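PDB 3MWB: prephenate dehydratase from Arthrobacter aurescens, which probably converts prephenate to phenylpyruvate, releasing carbon dioxide and water, in L-phenylalanine biosynthesis, and binds L-phenylalanine in its ACT domain. Local coordinates for residues D200-V205 / T274-S279; V206-D211 / Y245-D250; M217-Q222 / A265-I270. All blocks are in the same frame, centred on the assembly; numbering follows the deposited sequence.

Contact 1 (D200-V205 / T274-S279)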
loop_
_atom_site.group_PDB
_atom_site.type_symbol
_atom_site.label_atom_id
_atom_site.label_comp_id
_atom_site.label_asym_id
_atom_site.label_seq_id
_atom_site.Cartn_x
_atom_site.Cartn_y
_atom_site.Cartn_z
ATOM N N ASP A 200 -3.039 23.410 12.974
ATOM C CA ASP A 200 -3.834 22.671 13.946
ATOM C C ASP A 200 -3.374 21.232 14.025
ATOM O O ASP A 200 -2.659 20.735 13.146
ATOM C CB ASP A 200 -5.322 22.703 13.564
ATOM C CG ASP A 200 -5.934 24.101 13.652
ATOM O OD1 ASP A 200 -5.762 24.775 14.675
ATOM O OD2 ASP A 200 -6.599 24.520 12.685
ATOM N N LYS A 201 -3.822 20.569 15.087
ATOM C CA LYS A 201 -3.597 19.166 15.311
ATOM C C LYS A 201 -4.962 18.494 15.477
ATOM O O LYS A 201 -5.891 19.083 16.038
ATOM C CB LYS A 201 -2.768 19.019 16.589
ATOM C CG LYS A 201 -1.997 17.735 16.722
ATOM C CD LYS A 201 -1.010 17.788 17.924
ATOM C CE LYS A 201 0.396 18.271 17.571
ATOM N NZ LYS A 201 1.248 18.255 18.802
ATOM N N THR A 202 -5.088 17.267 14.983
ATOM C CA THR A 202 -6.283 16.475 15.216
ATOM C C THR A 202 -5.875 15.150 15.826
ATOM O O THR A 202 -4.968 14.479 15.323
ATOM C CB THR A 202 -7.143 16.299 13.925
ATOM O OG1 THR A 202 -7.648 17.573 13.494
ATOM C CG2 THR A 202 -8.360 15.350 14.151
ATOM N N THR A 203 -6.554 14.771 16.908
ATOM C CA THR A 203 -6.272 13.529 17.626
ATOM C C THR A 203 -7.455 12.559 17.525
ATOM O O THR A 203 -8.626 12.958 17.665
ATOM C CB THR A 203 -5.910 13.802 19.133
ATOM O OG1 THR A 203 -4.806 14.716 19.222
ATOM C CG2 THR A 203 -5.518 12.509 19.872
ATOM N N VAL A 204 -7.137 11.288 17.303
ATOM C CA VAL A 204 -8.121 10.214 17.263
ATOM C C VAL A 204 -7.624 8.960 17.983
ATOM O O VAL A 204 -6.419 8.743 18.132
ATOM C CB VAL A 204 -8.498 9.800 15.821
ATOM C CG1 VAL A 204 -9.282 10.877 15.144
ATOM C CG2 VAL A 204 -7.244 9.389 14.992
ATOM N N VAL A 205 -8.567 8.130 18.416
ATOM C CA VAL A 205 -8.217 6.825 18.948
ATOM C C VAL A 205 -8.934 5.807 18.097
ATOM O O VAL A 205 -10.165 5.855 17.986
ATOM C CB VAL A 205 -8.617 6.670 20.446
ATOM C CG1 VAL A 205 -8.493 5.168 20.886
ATOM C CG2 VAL A 205 -7.766 7.586 21.322
ATOM N N THR A 274 -14.250 4.288 16.235
ATOM C CA THR A 274 -13.225 5.354 16.314
ATOM C C THR A 274 -13.706 6.523 17.188
ATOM O O THR A 274 -14.866 6.946 17.092
ATOM C CB THR A 274 -12.800 5.840 14.899
ATOM O OG1 THR A 274 -12.080 4.788 14.247
ATOM C CG2 THR A 274 -11.899 7.061 14.958
ATOM N N ARG A 275 -12.817 7.014 18.054
ATOM C CA ARG A 275 -13.142 8.132 18.916
ATOM C C ARG A 275 -12.455 9.369 18.361
ATOM O O ARG A 275 -11.258 9.348 18.021
ATOM C CB ARG A 275 -12.658 7.885 20.340
ATOM C CG ARG A 275 -13.291 6.687 21.022
ATOM C CD ARG A 275 -12.577 6.371 22.313
ATOM N NE ARG A 275 -12.792 7.380 23.357
ATOM C CZ ARG A 275 -13.762 7.321 24.274
ATOM N NH1 ARG A 275 -14.626 6.324 24.277
ATOM N NH2 ARG A 275 -13.872 8.271 25.193
ATOM N N PHE A 276 -13.227 10.438 18.261
ATOM C CA PHE A 276 -12.667 11.725 17.876
ATOM C C PHE A 276 -12.272 12.507 19.133
ATOM O O PHE A 276 -13.117 12.765 20.012
ATOM C CB PHE A 276 -13.649 12.511 17.003
ATOM C CG PHE A 276 -13.137 13.869 16.589
ATOM C CD1 PHE A 276 -12.185 14.003 15.572
ATOM C CD2 PHE A 276 -13.624 15.017 17.212
ATOM C CE1 PHE A 276 -11.719 15.237 15.186
ATOM C CE2 PHE A 276 -13.160 16.266 16.826
ATOM C CZ PHE A 276 -12.208 16.378 15.814
ATOM N N LEU A 277 -10.988 12.880 19.207
ATOM C CA LEU A 277 -10.419 13.574 20.390
ATOM C C LEU A 277 -10.091 15.069 20.157
ATOM O O LEU A 277 -9.356 15.700 20.916
ATOM C CB LEU A 277 -9.192 12.815 20.903
ATOM C CG LEU A 277 -9.358 11.651 21.889
ATOM C CD1 LEU A 277 -9.936 12.182 23.193
ATOM C CD2 LEU A 277 -10.241 10.563 21.343
ATOM N N GLY A 278 -10.653 15.643 19.114
ATOM C CA GLY A 278 -10.573 17.081 18.956
ATOM C C GLY A 278 -9.561 17.533 17.937
ATOM O O GLY A 278 -8.605 16.802 17.581
ATOM N N SER A 279 -9.816 18.737 17.437
ATOM C CA SER A 279 -8.869 19.499 16.629
ATOM C C SER A 279 -8.570 20.715 17.476
ATOM O O SER A 279 -9.460 21.234 18.164
ATOM C CB SER A 279 -9.486 19.920 15.285
ATOM O OG SER A 279 -9.745 18.786 14.474
#
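Strands 200-205 and 275-279 run antiparallel, their axes 4.7 Å apart at closest approach and their directions 165° apart. Val205 and Arg275 form a hydrogen-bonded pair joined by both of their N-H...O bonds, and Val204 faces Phe276 as the next, non-hydrogen-bonded pair. Beyond it the register slips by one residue: Leu277 and Gly278 together stand against Thr203, making a beta bulge. Thr203 takes a bond from Leu277 N to its O at 2.8 Å, with the donor tilted 30° from the carbonyl plane, and gives one from its N to Gly278 O at 3.0 Å. Gly278 has a positive phi, where a CB would collide with Leu277 O, which explains the glycine at this bulge position.

Past the bulge Thr202 pairs with Ser279, and Ser279 OG donates to Thr202 OG1 over 2.6 Å. Both hydroxyls are buried but have second partners, Gly253 O for Thr202 and Ala255 N for Ser279. On the same face Phe276, with CG anti to the backbone N (chi1 179°), lays its ring along its own strand over Gly278 N, and its CE1 meets Thr202 CG2 at 3.5 Å, the two side chains crossing at about a right angle. Leu264 of helix 258-270 packs on this ring, as does Ile309 of the second subunit. The opposite face carries Thr203, Val205, Arg275 and Leu277: Leu277 CB lies 3.8 Å from Thr203 CG2, and Leu277 CD2 reaches Val205 CG2 at 3.9 Å. The guanidinium of Arg275 leaves the sheet for the chain around Gly77, whose O accepts a hydrogen bond from NH1.

This is the pairing of first and last strands in the four-stranded antiparallel sheet of a βαββαβ ACT domain.

Contact 2 (V206-D211 / Y245-D250). With PHE (phenylalanine), chain D.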
loop_
_atom_site.group_PDB
_atom_site.type_symbol
_atom_site.label_atom_id
_atom_site.label_comp_id
_atom_site.label_asym_id
_atom_site.label_seq_id
_atom_site.Cartn_x
_atom_site.Cartn_y
_atom_site.Cartn_z
ATOM N N VAL A 206 -8.171 4.914 17.466
ATOM C CA VAL A 206 -8.738 3.945 16.516
ATOM C C VAL A 206 -8.573 2.521 17.045
ATOM O O VAL A 206 -7.447 2.012 17.150
ATOM C CB VAL A 206 -8.115 4.075 15.085
ATOM C CG1 VAL A 206 -8.857 3.197 14.061
ATOM C CG2 VAL A 206 -8.069 5.568 14.645
ATOM N N PRO A 207 -9.706 1.879 17.383
ATOM C CA PRO A 207 -9.720 0.478 17.779
ATOM C C PRO A 207 -9.396 -0.396 16.573
ATOM O O PRO A 207 -9.900 -0.160 15.472
ATOM C CB PRO A 207 -11.173 0.245 18.229
ATOM C CG PRO A 207 -11.715 1.613 18.524
ATOM C CD PRO A 207 -11.030 2.510 17.525
ATOM N N LEU A 208 -8.546 -1.388 16.777
ATOM C CA LEU A 208 -8.272 -2.374 15.754
ATOM C C LEU A 208 -9.400 -3.410 15.699
ATOM O O LEU A 208 -9.669 -4.087 16.695
ATOM C CB LEU A 208 -6.925 -3.043 16.039
ATOM C CG LEU A 208 -6.357 -4.008 15.011
ATOM C CD1 LEU A 208 -6.015 -3.303 13.700
ATOM C CD2 LEU A 208 -5.142 -4.667 15.589
ATOM N N PRO A 209 -10.057 -3.564 14.529
ATOM C CA PRO A 209 -11.136 -4.549 14.429
ATOM C C PRO A 209 -10.633 -5.981 14.312
ATOM O O PRO A 209 -11.263 -6.893 14.841
ATOM C CB PRO A 209 -11.863 -4.153 13.138
ATOM C CG PRO A 209 -11.343 -2.781 12.785
ATOM C CD PRO A 209 -9.947 -2.745 13.311
ATOM N N GLU A 210 -9.510 -6.158 13.625
ATOM C CA GLU A 210 -8.988 -7.474 13.262
ATOM C C GLU A 210 -7.483 -7.394 13.178
ATOM O O GLU A 210 -6.950 -6.499 12.522
ATOM C CB GLU A 210 -9.531 -7.903 11.898
ATOM C CG GLU A 210 -10.939 -8.492 11.913
ATOM C CD GLU A 210 -11.489 -8.686 10.508
ATOM O OE1 GLU A 210 -10.987 -9.579 9.776
ATOM O OE2 GLU A 210 -12.430 -7.943 10.141
ATOM N N ASP A 211 -6.793 -8.328 13.826
ATOM C CA ASP A 211 -5.336 -8.302 13.877
ATOM C C ASP A 211 -4.712 -9.143 12.761
ATOM O O ASP A 211 -4.799 -10.372 12.786
ATOM C CB ASP A 211 -4.842 -8.803 15.241
ATOM C CG ASP A 211 -3.433 -8.334 15.563
ATOM O OD1 ASP A 211 -3.073 -7.190 15.233
ATOM O OD2 ASP A 211 -2.682 -9.100 16.166
ATOM N N TYR A 245 -6.225 -4.164 20.229
ATOM C CA TYR A 245 -5.442 -2.940 20.359
ATOM C C TYR A 245 -6.261 -1.711 20.029
ATOM O O TYR A 245 -7.276 -1.796 19.337
ATOM C CB TYR A 245 -4.226 -2.955 19.412
ATOM C CG TYR A 245 -3.255 -4.082 19.644
ATOM C CD1 TYR A 245 -2.204 -3.949 20.547
ATOM C CD2 TYR A 245 -3.392 -5.293 18.955
ATOM C CE1 TYR A 245 -1.314 -4.989 20.761
ATOM C CE2 TYR A 245 -2.510 -6.341 19.162
ATOM C CZ TYR A 245 -1.474 -6.181 20.059
ATOM O OH TYR A 245 -0.609 -7.227 20.261
ATOM N N PHE A 246 -5.803 -0.561 20.519
ATOM C CA PHE A 246 -6.158 0.674 19.875
ATOM C C PHE A 246 -4.914 1.477 19.508
ATOM O O PHE A 246 -3.845 1.268 20.070
ATOM C CB PHE A 246 -7.165 1.498 20.689
ATOM C CG PHE A 246 -6.621 2.036 21.968
ATOM C CD1 PHE A 246 -5.822 3.182 21.977
ATOM C CD2 PHE A 246 -6.924 1.413 23.181
ATOM C CE1 PHE A 246 -5.314 3.697 23.164
ATOM C CE2 PHE A 246 -6.420 1.920 24.390
ATOM C CZ PHE A 246 -5.613 3.058 24.383
ATOM N N PHE A 247 -5.068 2.364 18.532
ATOM C CA PHE A 247 -4.001 3.264 18.131
ATOM C C PHE A 247 -4.375 4.699 18.495
ATOM O O PHE A 247 -5.450 5.188 18.139
ATOM C CB PHE A 247 -3.719 3.123 16.643
ATOM C CG PHE A 247 -3.501 1.702 16.213
ATOM C CD1 PHE A 247 -2.303 1.067 16.487
ATOM C CD2 PHE A 247 -4.509 0.996 15.543
ATOM C CE1 PHE A 247 -2.098 -0.276 16.093
ATOM C CE2 PHE A 247 -4.311 -0.330 15.118
ATOM C CZ PHE A 247 -3.105 -0.973 15.416
ATOM N N SER A 248 -3.493 5.340 19.246
ATOM C CA SER A 248 -3.604 6.742 19.624
ATOM C C SER A 248 -2.775 7.564 18.630
ATOM O O SER A 248 -1.571 7.319 18.435
ATOM C CB SER A 248 -3.071 6.918 21.045
ATOM O OG SER A 248 -3.383 8.186 21.593
ATOM N N ILE A 249 -3.420 8.514 17.968
ATOM C CA ILE A 249 -2.806 9.145 16.794
ATOM C C ILE A 249 -3.028 10.659 16.807
ATOM O O ILE A 249 -4.152 11.128 17.052
ATOM C CB ILE A 249 -3.396 8.554 15.468
ATOM C CG1 ILE A 249 -3.012 7.068 15.282
ATOM C CG2 ILE A 249 -2.921 9.345 14.246
ATOM C CD1 ILE A 249 -3.853 6.340 14.249
ATOM N N ASP A 250 -1.960 11.421 16.551
ATOM C CA ASP A 250 -2.092 12.871 16.281
ATOM C C ASP A 250 -1.779 13.114 14.818
ATOM O O ASP A 250 -0.724 12.664 14.322
ATOM C CB ASP A 250 -1.131 13.727 17.137
ATOM C CG ASP A 250 -1.347 13.562 18.653
ATOM O OD1 ASP A 250 -2.466 13.186 19.096
ATOM O OD2 ASP A 250 -0.387 13.831 19.414
HETATM N N PHE D . -0.771 -6.550 13.907
HETATM C CA PHE D . -1.277 -5.458 13.036
HETATM C C PHE D . -0.258 -4.987 11.999
HETATM O O PHE D . 0.843 -5.517 11.897
HETATM C CB PHE D . -1.821 -4.285 13.876
HETATM C CG PHE D . -0.829 -3.678 14.854
HETATM C CD1 PHE D . 0.177 -2.808 14.416
HETATM C CD2 PHE D . -0.941 -3.933 16.221
HETATM C CE1 PHE D . 1.068 -2.216 15.317
HETATM C CE2 PHE D . -0.047 -3.329 17.147
HETATM C CZ PHE D . 0.960 -2.492 16.686
HETATM O OXT PHE D . -0.507 -4.056 11.220
#
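One wall of the ACT-domain phenylalanine site is built where Leu208, following Val206 and Pro207 in the chain, meets Tyr245 and Phe247 of strand 245-252. Val206 and Phe247 are an antiparallel hydrogen-bonded pair, linked by two N-H...O bonds, and Leu208 N continues the pairing to Tyr245 O at 2.9 Å. Leu208 divides its branches: CD1 sits at the edge of the Phe247 ring, 3.7 Å from CE2, while CD2 lies alongside Tyr245, 3.8 Å from that ring's CD2, and touches CB of the bound phenylalanine.

Two protein rings hold the ligand's phenyl group in different ways. Tyr245 turns a face to it, with ligand CE2 standing 4.0 Å above the ring centre, whereas Phe247 offers an edge, its CZ 3.6 Å from ligand CG. Asp211, CG anti to its own N (chi1 -159°), brings OD1 to 2.7 Å from the ligand N. Asn229 OD1 and Leu230 O of the third subunit also bond to the ligand, as does Leu216 N of this chain. Exchanging Tyr245 for an alanine would probably uncover the CD2-CE2 side of the ligand ring and let it shift.

A carboxylate facing the amino group and an apolar slot for the phenyl suit an aromatic amino acid bound between subunits, consistent with feedback control by the pathway's end product.

Contact 3 (M217-Q222 / A265-I270)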
loop_
_atom_site.group_PDB
_atom_site.type_symbol
_atom_site.label_atom_id
_atom_site.label_comp_id
_atom_site.label_asym_id
_atom_site.label_seq_id
_atom_site.Cartn_x
_atom_site.Cartn_y
_atom_site.Cartn_z
HETATM N N MSE A 217 -1.387 -0.419 8.675
HETATM C CA MSE A 217 -1.146 0.259 7.402
HETATM C C MSE A 217 -2.448 0.714 6.756
HETATM O O MSE A 217 -2.526 1.840 6.272
HETATM C CB MSE A 217 -0.401 -0.641 6.445
HETATM C CG MSE A 217 1.089 -0.680 6.730
HETATM SE SE MSE A 217 1.997 -0.877 5.058
HETATM C CE MSE A 217 0.960 0.395 4.021
ATOM N N GLU A 218 -3.461 -0.154 6.768
ATOM C CA GLU A 218 -4.777 0.212 6.262
ATOM C C GLU A 218 -5.324 1.438 7.000
ATOM O O GLU A 218 -5.898 2.315 6.379
ATOM C CB GLU A 218 -5.761 -0.967 6.357
ATOM C CG GLU A 218 -7.065 -0.762 5.572
ATOM C CD GLU A 218 -8.107 -1.867 5.818
ATOM O OE1 GLU A 218 -7.937 -2.655 6.783
ATOM O OE2 GLU A 218 -9.096 -1.944 5.049
ATOM N N ILE A 219 -5.132 1.507 8.313
ATOM C CA ILE A 219 -5.606 2.660 9.096
ATOM C C ILE A 219 -4.770 3.914 8.792
ATOM O O ILE A 219 -5.303 5.016 8.576
ATOM C CB ILE A 219 -5.623 2.325 10.615
ATOM C CG1 ILE A 219 -6.762 1.346 10.928
ATOM C CG2 ILE A 219 -5.763 3.597 11.458
ATOM C CD1 ILE A 219 -6.579 0.562 12.269
ATOM N N LEU A 220 -3.457 3.745 8.728
ATOM C CA LEU A 220 -2.562 4.871 8.448
ATOM C C LEU A 220 -2.727 5.445 7.031
ATOM O O LEU A 220 -2.608 6.664 6.831
ATOM C CB LEU A 220 -1.116 4.494 8.740
ATOM C CG LEU A 220 -0.854 4.243 10.241
ATOM C CD1 LEU A 220 0.594 4.430 10.588
ATOM C CD2 LEU A 220 -1.709 5.158 11.134
ATOM N N ASP A 221 -3.059 4.575 6.080
ATOM C CA ASP A 221 -3.282 4.981 4.702
ATOM C C ASP A 221 -4.415 5.996 4.571
ATOM O O ASP A 221 -4.380 6.814 3.662
ATOM C CB ASP A 221 -3.555 3.782 3.783
ATOM C CG ASP A 221 -3.287 4.105 2.319
ATOM O OD1 ASP A 221 -2.177 4.570 2.013
ATOM O OD2 ASP A 221 -4.185 3.892 1.465
ATOM N N GLN A 222 -5.397 5.955 5.478
ATOM C CA GLN A 222 -6.469 6.954 5.454
ATOM C C GLN A 222 -5.892 8.373 5.531
ATOM O O GLN A 222 -6.349 9.255 4.812
ATOM C CB GLN A 222 -7.495 6.721 6.558
ATOM C CG GLN A 222 -8.197 5.369 6.504
ATOM C CD GLN A 222 -8.772 5.050 5.135
ATOM O OE1 GLN A 222 -9.497 5.846 4.543
ATOM N NE2 GLN A 222 -8.449 3.862 4.628
ATOM N N ALA A 265 -13.650 10.002 7.796
ATOM C CA ALA A 265 -14.683 9.098 7.255
ATOM C C ALA A 265 -14.100 7.731 6.918
ATOM O O ALA A 265 -14.723 6.699 7.201
ATOM C CB ALA A 265 -15.375 9.705 6.051
ATOM N N GLY A 266 -12.907 7.725 6.345
ATOM C CA GLY A 266 -12.205 6.461 5.991
ATOM C C GLY A 266 -11.928 5.613 7.216
ATOM O O GLY A 266 -12.037 4.381 7.177
ATOM N N LEU A 267 -11.564 6.291 8.307
ATOM C CA LEU A 267 -11.261 5.649 9.587
ATOM C C LEU A 267 -12.512 5.011 10.165
ATOM O O LEU A 267 -12.467 3.891 10.627
ATOM C CB LEU A 267 -10.678 6.671 10.588
ATOM C CG LEU A 267 -9.251 7.176 10.383
ATOM C CD1 LEU A 267 -8.914 8.208 11.442
ATOM C CD2 LEU A 267 -8.234 6.039 10.421
ATOM N N HIS A 268 -13.620 5.745 10.151
ATOM C CA HIS A 268 -14.883 5.250 10.682
ATOM C C HIS A 268 -15.344 4.003 9.900
ATOM O O HIS A 268 -15.814 3.028 10.505
ATOM C CB HIS A 268 -15.942 6.356 10.656
ATOM C CG HIS A 268 -17.246 5.963 11.272
ATOM N ND1 HIS A 268 -17.634 6.387 12.528
ATOM C CD2 HIS A 268 -18.274 5.228 10.790
ATOM C CE1 HIS A 268 -18.829 5.904 12.805
ATOM N NE2 HIS A 268 -19.243 5.199 11.767
ATOM N N ARG A 269 -15.194 4.025 8.570
ATOM C CA ARG A 269 -15.580 2.868 7.760
ATOM C C ARG A 269 -14.831 1.599 8.198
ATOM O O ARG A 269 -15.452 0.549 8.362
ATOM C CB ARG A 269 -15.447 3.159 6.251
ATOM C CG ARG A 269 -16.487 4.177 5.746
ATOM C CD ARG A 269 -16.498 4.378 4.225
ATOM N NE ARG A 269 -15.195 4.699 3.627
ATOM C CZ ARG A 269 -14.746 5.928 3.392
ATOM N NH1 ARG A 269 -15.473 6.993 3.736
ATOM N NH2 ARG A 269 -13.565 6.097 2.810
ATOM N N ILE A 270 -13.527 1.703 8.421
ATOM C CA ILE A 270 -12.696 0.551 8.862
ATOM C C ILE A 270 -13.020 0.144 10.303
ATOM O O ILE A 270 -13.059 -1.059 10.649
ATOM C CB ILE A 270 -11.187 0.886 8.820
ATOM C CG1 ILE A 270 -10.703 1.112 7.387
ATOM C CG2 ILE A 270 -10.333 -0.229 9.488
ATOM C CD1 ILE A 270 -9.347 1.855 7.347
#
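Gln222 lies against Gly266 and Ile270 where helices 215-224 and 258-270 pack side by side. From its CB, 4.0 Å from Leu267 CD2, the chain steps to CG, which touches Ile270 CD1 and the carbonyl carbon of Gly266, each at 3.8 Å. There it bends (chi2 -51°), turning the amide back along its own helix. CD rests on Gly266, and OE1 presses to 3.1 Å from Gly266 CA, a spot that any CB on that residue would invade; the same oxygen is hydrogen-bonded to Arg226 NH1. On the other side of the amide, Gln222 NE2 meets Ile270 CD1 at 3.5 Å. The same nitrogen makes a weak hydrogen bond to Glu218 O one turn earlier in its own helix.

Deeper in, Leu267 CD2 fits against Ile219 CG2 at 3.6 Å, the two side chains crossing at about a right angle. Ile219 goes on to touch Val206 and Phe247 of the sheet, and Leu267 touches Val204. With segment axes 9.0 Å apart and directions 156° apart, this is the near-antiparallel helix pair that covers one face of the ACT-domain sheet.

From the N terminus, strand 200-207 supplies the first half of contact 1 and then of contact 2, and helix 215-224 follows with the first half of contact 3. Strand 245-252 closes contact 2, helix 258-270 closes contact 3, and strand 275-281 closes contact 1 last. Contacts 2 and 3 therefore cross along the chain, and both lie within the span of contact 1. In space, contacts 1 and 2 flank the shared strand in one sheet, joined by Val204 N to Ile249 O. Contact 3 lies over that sheet: Leu220 CD2 packs on Ile249 CD1 of contact 2, and Pro209 CG lies against Ile270 O, tying the helices to the strands.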